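Local coordinates for protein aminotransferase class I and II (Streptococcus suis 89/1591, PDB 3OP7) that probably transfers amino groups between amino acids and keto acids, as a pyridoxal-phosphate-dependent enzyme of aminotransferase class I and II, at residues N138-D143 / D343-L348; S192-R197 / V204-E209. One frame throughout, in Å; residues are numbered along the deposited sequence. Where two conformers were deposited one is given.

Contact 1 (138-143 with 343-348) is a partly buried, purely aromatic touch between two different sheets: one side belongs to the edge of the large mixed sheet, the other to a strand of the four-stranded antiparallel sheet. Contact 2 (192-197 with 204-209) is buried and mainly polar, built round one glutamate carboxylate, and joins a central strand of that mixed sheet to the short helix 207-210 that comes next along the chain, its segments only six residues apart. Contact 1 instead closes a loop of about 200 residues, within which contact 2 is nested. Their centres lie about 19 Å apart and they do not touch. Contact 2 includes, on its strand, the aspartate that bonds the cofactor's pyridine nitrogen; contact 1 ties distant parts of the chain together.

Contact 1 of 2, residues N138-D143 / D343-L348; sequences NGWLPD and DGYVRL. With EDO (1,2-ethanediol), chain F.
The backbones of Trp-140 and Tyr-345 stay well apart, CA to CA 12.9 Å, so the tight type I' turn from Asn-138 to Leu-141 and the start of strand 345-348 meet through two long aromatic side chains alone. These reach for each other from opposite directions. The six-membered ring of Trp-140 presents its edge to a face of Tyr-345 in a T-shaped stack, with centroids 5.3 Å apart and planes at 70°. Its leading atoms are CZ2 and CH2: Trp-140 CZ2 comes to 3.5 Å from Tyr-345 CE2, while Trp-140 CH2 lies 3.8 Å from Tyr-345 CZ, toward the hydroxyl end of the ring. In Tyr-345, CG stands anti to the carbonyl carbon (chi1 -60°), which carries the ring off the strand toward the indole. Its hydroxyl does not bond to the tryptophan but to Glu-136, just ahead of the turn, so the phenol is held at its far end as well as across its face. The turn is closed by Leu-141 N bonding to Asn-138 O at 3.2 Å. Gly-139 O accepts from O2 of an ethanediol at 2.7 Å, a molecule probably left from the crystallisation liquor, which also bonds Val-170 N. Around the pair, Trp-140 also packs on Ile-134 of strand 128-135 and on Ile-301, and the Tyr-345 ring meets that of Phe-310 almost parallel. The contact thus bridges the outer hairpin of the mixed sheet, strands 128-135 and 141-142, to the antiparallel sheet in which strand 345-348 lies beside strand 309-313.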
loop_
_atom_site.group_PDB
_atom_site.type_symbol
_atom_site.label_atom_id
_atom_site.label_comp_id
_atom_site.label_asym_id
_atom_site.label_seq_id
_atom_site.Cartn_x
_atom_site.Cartn_y
_atom_site.Cartn_z
ATOM N N ASN A 138 -31.415 -17.429 -1.952
ATOM C CA ASN A 138 -31.303 -17.367 -0.503
ATOM C C ASN A 138 -30.755 -16.011 -0.014
ATOM O O ASN A 138 -29.911 -15.968 0.883
ATOM C CB ASN A 138 -30.421 -18.529 -0.034
ATOM C CG ASN A 138 -31.070 -19.897 -0.295
ATOM O OD1 ASN A 138 -30.448 -20.805 -0.870
ATOM N ND2 ASN A 138 -32.324 -20.038 0.123
ATOM N N GLY A 139 -31.256 -14.913 -0.581
ATOM C CA GLY A 139 -30.875 -13.580 -0.111
ATOM C C GLY A 139 -29.414 -13.241 -0.350
ATOM O O GLY A 139 -28.807 -12.422 0.376
ATOM N N TRP A 140 -28.868 -13.828 -1.412
ATOM C CA TRP A 140 -27.460 -13.679 -1.808
ATOM C C TRP A 140 -26.477 -14.225 -0.765
ATOM O O TRP A 140 -25.321 -13.871 -0.776
ATOM C CB TRP A 140 -27.056 -12.224 -2.152
ATOM C CG TRP A 140 -27.583 -11.703 -3.491
ATOM C CD1 TRP A 140 -28.390 -10.620 -3.679
ATOM C CD2 TRP A 140 -27.293 -12.213 -4.797
ATOM N NE1 TRP A 140 -28.625 -10.420 -5.027
ATOM C CE2 TRP A 140 -27.971 -11.389 -5.736
ATOM C CE3 TRP A 140 -26.520 -13.270 -5.273
ATOM C CZ2 TRP A 140 -27.893 -11.603 -7.120
ATOM C CZ3 TRP A 140 -26.430 -13.481 -6.643
ATOM C CH2 TRP A 140 -27.157 -12.669 -7.555
ATOM N N LEU A 141 -26.957 -15.037 0.171
ATOM C CA LEU A 141 -26.056 -15.693 1.072
ATOM C C LEU A 141 -25.628 -17.042 0.495
ATOM O O LEU A 141 -26.399 -17.726 -0.202
ATOM C CB LEU A 141 -26.673 -15.877 2.440
ATOM C CG LEU A 141 -27.091 -14.631 3.200
ATOM C CD1 LEU A 141 -27.935 -15.055 4.398
ATOM C CD2 LEU A 141 -25.862 -13.765 3.521
ATOM N N PRO A 142 -24.424 -17.479 0.848
ATOM C CA PRO A 142 -23.990 -18.824 0.419
ATOM C C PRO A 142 -24.545 -19.853 1.372
ATOM O O PRO A 142 -25.150 -19.479 2.378
ATOM C CB PRO A 142 -22.483 -18.749 0.556
ATOM C CG PRO A 142 -22.319 -17.919 1.780
ATOM C CD PRO A 142 -23.388 -16.851 1.695
ATOM N N ASP A 143 -24.418 -21.132 1.030
ATOM C CA ASP A 143 -25.104 -22.189 1.771
ATOM C C ASP A 143 -24.094 -22.807 2.757
ATOM O O ASP A 143 -23.090 -23.376 2.370
ATOM C CB ASP A 143 -25.641 -23.222 0.772
ATOM C CG ASP A 143 -26.423 -24.371 1.404
ATOM O OD1 ASP A 143 -26.571 -24.479 2.651
ATOM O OD2 ASP A 143 -26.881 -25.205 0.602
ATOM N N ASP A 343 -23.365 -12.478 -14.897
ATOM C CA ASP A 343 -23.955 -11.659 -15.949
ATOM C C ASP A 343 -25.493 -11.645 -15.731
ATOM O O ASP A 343 -26.030 -12.473 -15.006
ATOM C CB ASP A 343 -23.546 -12.222 -17.327
ATOM C CG ASP A 343 -23.536 -11.164 -18.443
ATOM O OD1 ASP A 343 -24.146 -10.085 -18.268
ATOM O OD2 ASP A 343 -22.946 -11.435 -19.524
ATOM N N GLY A 344 -26.187 -10.696 -16.344
ATOM C CA GLY A 344 -27.607 -10.494 -16.099
ATOM C C GLY A 344 -27.899 -9.467 -15.022
ATOM O O GLY A 344 -29.079 -9.158 -14.790
ATOM N N TYR A 345 -26.832 -8.913 -14.410
ATOM C CA TYR A 345 -26.928 -7.956 -13.323
ATOM C C TYR A 345 -25.954 -6.802 -13.545
ATOM O O TYR A 345 -24.929 -6.947 -14.242
ATOM C CB TYR A 345 -26.537 -8.621 -11.984
ATOM C CG TYR A 345 -27.381 -9.787 -11.567
ATOM C CD1 TYR A 345 -27.138 -11.051 -12.077
ATOM C CD2 TYR A 345 -28.417 -9.639 -10.651
ATOM C CE1 TYR A 345 -27.919 -12.141 -11.688
ATOM C CE2 TYR A 345 -29.228 -10.724 -10.287
ATOM C CZ TYR A 345 -28.957 -11.971 -10.798
ATOM O OH TYR A 345 -29.719 -13.091 -10.453
ATOM N N VAL A 346 -26.199 -5.693 -12.853
ATOM C CA VAL A 346 -25.259 -4.564 -12.830
ATOM C C VAL A 346 -25.034 -4.141 -11.373
ATOM O O VAL A 346 -25.960 -4.242 -10.582
ATOM C CB VAL A 346 -25.827 -3.381 -13.654
ATOM C CG1 VAL A 346 -25.965 -3.770 -15.124
ATOM C CG2 VAL A 346 -27.198 -2.921 -13.111
ATOM N N ARG A 347 -23.815 -3.728 -11.007
ATOM C CA ARG A 347 -23.569 -3.109 -9.698
ATOM C C ARG A 347 -23.890 -1.598 -9.808
ATOM O O ARG A 347 -23.371 -0.914 -10.698
ATOM C CB ARG A 347 -22.161 -3.307 -9.213
ATOM C CG ARG A 347 -22.059 -2.966 -7.736
ATOM C CD ARG A 347 -20.686 -3.076 -7.277
ATOM N NE ARG A 347 -19.897 -1.964 -7.797
ATOM C CZ ARG A 347 -18.605 -1.790 -7.539
ATOM N NH1 ARG A 347 -17.913 -2.694 -6.817
ATOM N NH2 ARG A 347 -17.995 -0.720 -8.043
ATOM N N LEU A 348 -24.790 -1.141 -8.937
ATOM C CA LEU A 348 -25.274 0.242 -8.886
ATOM C C LEU A 348 -24.942 0.864 -7.504
ATOM O O LEU A 348 -25.411 0.369 -6.476
ATOM C CB LEU A 348 -26.772 0.226 -9.116
ATOM C CG LEU A 348 -27.395 1.588 -9.431
ATOM C CD1 LEU A 348 -28.677 1.350 -10.231
ATOM C CD2 LEU A 348 -27.643 2.457 -8.195
HETATM C C1 EDO F . -29.544 -9.924 4.502
HETATM O O1 EDO F . -28.860 -8.943 3.691
HETATM C C2 EDO F . -29.501 -11.317 3.863
HETATM O O2 EDO F . -30.066 -11.306 2.536
#

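Contact 2 of 2, residues S192-R197 / V204-E209. With EDO (1,2-ethanediol), chain K; EDO (1,2-ethanediol), chain I.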
loop_
_atom_site.group_PDB
_atom_site.type_symbol
_atom_site.label_atom_id
_atom_site.label_comp_id
_atom_site.label_asym_id
_atom_site.label_seq_id
_atom_site.Cartn_x
_atom_site.Cartn_y
_atom_site.Cartn_z
ATOM N N SER A 192 -12.671 -11.469 7.513
ATOM C CA SER A 192 -13.908 -10.789 7.148
ATOM C C SER A 192 -13.657 -9.308 6.816
ATOM O O SER A 192 -13.248 -8.526 7.673
ATOM C CB SER A 192 -14.904 -10.919 8.302
ATOM O OG SER A 192 -16.156 -10.336 7.961
ATOM N N ASP A 193 -13.799 -8.960 5.544
ATOM C CA ASP A 193 -13.703 -7.599 5.093
ATOM C C ASP A 193 -15.056 -6.919 5.377
ATOM O O ASP A 193 -16.109 -7.265 4.790
ATOM C CB ASP A 193 -13.319 -7.590 3.610
ATOM C CG ASP A 193 -13.373 -6.203 2.960
ATOM O OD1 ASP A 193 -14.097 -5.305 3.427
ATOM O OD2 ASP A 193 -12.789 -6.073 1.882
ATOM N N GLU A 194 -15.011 -6.029 6.353
ATOM C CA GLU A 194 -16.155 -5.404 6.928
ATOM C C GLU A 194 -16.277 -3.930 6.614
ATOM O O GLU A 194 -16.880 -3.179 7.381
ATOM C CB GLU A 194 -16.204 -5.694 8.445
ATOM C CG GLU A 194 -16.338 -7.190 8.681
ATOM C CD GLU A 194 -16.192 -7.697 10.106
ATOM O OE1 GLU A 194 -15.683 -6.976 10.983
ATOM O OE2 GLU A 194 -16.648 -8.862 10.339
ATOM N N VAL A 195 -15.754 -3.490 5.478
ATOM C CA VAL A 195 -15.893 -2.069 5.120
ATOM C C VAL A 195 -17.347 -1.581 5.070
ATOM O O VAL A 195 -17.585 -0.394 5.338
ATOM C CB VAL A 195 -15.153 -1.681 3.787
ATOM C CG1 VAL A 195 -13.609 -1.865 3.949
ATOM C CG2 VAL A 195 -15.677 -2.440 2.564
ATOM N N TYR A 196 -18.269 -2.450 4.698
ATOM C CA TYR A 196 -19.691 -2.109 4.640
ATOM C C TYR A 196 -20.417 -2.459 5.917
ATOM O O TYR A 196 -20.941 -3.577 6.081
ATOM C CB TYR A 196 -20.405 -2.782 3.467
ATOM C CG TYR A 196 -19.865 -2.276 2.135
ATOM C CD1 TYR A 196 -20.130 -0.972 1.730
ATOM C CD2 TYR A 196 -19.133 -3.074 1.297
ATOM C CE1 TYR A 196 -19.684 -0.494 0.548
ATOM C CE2 TYR A 196 -18.667 -2.582 0.104
ATOM C CZ TYR A 196 -18.964 -1.299 -0.258
ATOM O OH TYR A 196 -18.553 -0.775 -1.451
ATOM N N ARG A 197 -20.405 -1.510 6.846
ATOM C CA ARG A 197 -21.260 -1.562 8.066
ATOM C C ARG A 197 -22.719 -1.406 7.689
ATOM O O ARG A 197 -23.142 -0.373 7.126
ATOM C CB ARG A 197 -20.887 -0.439 9.053
ATOM C CG ARG A 197 -21.458 -0.548 10.482
ATOM C CD ARG A 197 -21.687 0.830 11.156
ATOM N NE ARG A 197 -22.634 0.779 12.284
ATOM C CZ ARG A 197 -23.855 1.303 12.284
ATOM N NH1 ARG A 197 -24.332 1.930 11.221
ATOM N NH2 ARG A 197 -24.613 1.191 13.364
ATOM N N VAL A 204 -25.417 -7.470 13.522
ATOM C CA VAL A 204 -24.308 -7.880 12.699
ATOM C C VAL A 204 -22.997 -7.608 13.427
ATOM O O VAL A 204 -22.334 -6.578 13.188
ATOM C CB VAL A 204 -24.324 -7.229 11.293
ATOM C CG1 VAL A 204 -23.333 -7.880 10.406
ATOM C CG2 VAL A 204 -25.636 -7.406 10.608
ATOM N N PRO A 205 -22.568 -8.571 14.265
ATOM C CA PRO A 205 -21.288 -8.436 14.916
ATOM C C PRO A 205 -20.158 -8.552 13.909
ATOM O O PRO A 205 -20.323 -9.141 12.829
ATOM C CB PRO A 205 -21.261 -9.629 15.884
ATOM C CG PRO A 205 -22.155 -10.663 15.240
ATOM C CD PRO A 205 -23.239 -9.838 14.635
ATOM N N SER A 206 -19.023 -7.968 14.260
ATOM C CA SER A 206 -17.746 -8.253 13.580
ATOM C C SER A 206 -17.343 -9.704 13.818
ATOM O O SER A 206 -17.629 -10.283 14.873
ATOM C CB SER A 206 -16.652 -7.338 14.096
ATOM O OG SER A 206 -15.388 -7.691 13.523
ATOM N N ILE A 207 -16.656 -10.276 12.843
ATOM C CA ILE A 207 -16.091 -11.620 12.996
ATOM C C ILE A 207 -15.296 -11.764 14.260
ATOM O O ILE A 207 -15.369 -12.768 14.946
ATOM C CB ILE A 207 -15.275 -12.089 11.738
ATOM C CG1 ILE A 207 -15.185 -13.610 11.694
ATOM C CG2 ILE A 207 -13.866 -11.457 11.592
ATOM C CD1 ILE A 207 -16.531 -14.365 11.618
ATOM N N ILE A 208 -14.521 -10.742 14.597
ATOM C CA ILE A 208 -13.700 -10.844 15.789
ATOM C C ILE A 208 -14.488 -10.802 17.114
ATOM O O ILE A 208 -13.953 -11.187 18.155
ATOM C CB ILE A 208 -12.641 -9.747 15.762
ATOM C CG1 ILE A 208 -11.460 -10.143 16.655
ATOM C CG2 ILE A 208 -13.289 -8.406 16.072
ATOM C CD1 ILE A 208 -10.298 -9.161 16.627
ATOM N N GLU A 209 -15.757 -10.400 17.072
ATOM C CA GLU A 209 -16.644 -10.439 18.242
ATOM C C GLU A 209 -17.305 -11.812 18.441
ATOM O O GLU A 209 -17.918 -12.069 19.509
ATOM C CB GLU A 209 -17.712 -9.329 18.127
ATOM C CG GLU A 209 -17.116 -7.915 18.201
ATOM C CD GLU A 209 -18.083 -6.802 17.857
ATOM O OE1 GLU A 209 -18.909 -6.905 16.915
ATOM O OE2 GLU A 209 -17.968 -5.748 18.512
HETATM C C1 EDO K . -20.880 -7.112 20.165
HETATM O O1 EDO K . -20.674 -8.445 20.665
HETATM C C2 EDO K . -21.717 -7.156 18.886
HETATM O O2 EDO K . -21.395 -6.122 17.936
HETATM C C1 EDO I . -25.850 4.277 13.162
HETATM O O1 EDO I . -25.902 3.151 14.033
HETATM C C2 EDO I . -26.616 5.432 13.795
HETATM O O2 EDO I . -26.706 6.530 12.880
HETATM O O HOH W 1 -19.332 -9.221 10.261
#
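Pro-205 opens the contact with its carbonyl: a water donates both to Pro-205 O, at 2.8 Å, and to Glu-194 OE2, at 2.7 Å. Next comes Ser-206, whose hydroxyl donates to Glu-194 OE1 at 2.7 Å on the syn lone pair. The same OG weakly accepts from Ile-208 N, making Ser-206 the N-cap of the short helix. Ile-207 N then donates to Glu-194 OE2 (2.9 Å, 168°), again on the syn side. The glutamate chain runs extended past CG (chi2 171°), which takes its carboxylate across to the helix start, one oxygen on each donor. Ser-192 OG reaches OE2 from the anti side, 32° out of the carboxylate plane; three protein bonds and the water fix the group, probably favouring its charged form. Ile-207 also lays CG2 tightly against Ser-192 CB, 3.5 Å away. Further on, Glu-209 OE1 accepts from Ser-206 N at 2.9 Å, completing a capping box. The whole joins strand 189-193 to helix 207-210 within a beta-alpha-beta unit that runs on to strand 214-219. Beside it, Asp-193 OD2 bonds N1 of the lysine-linked pyridoxal phosphate at position 222, the aspartate-pyridine pairing characteristic of fold-type I aminotransferases.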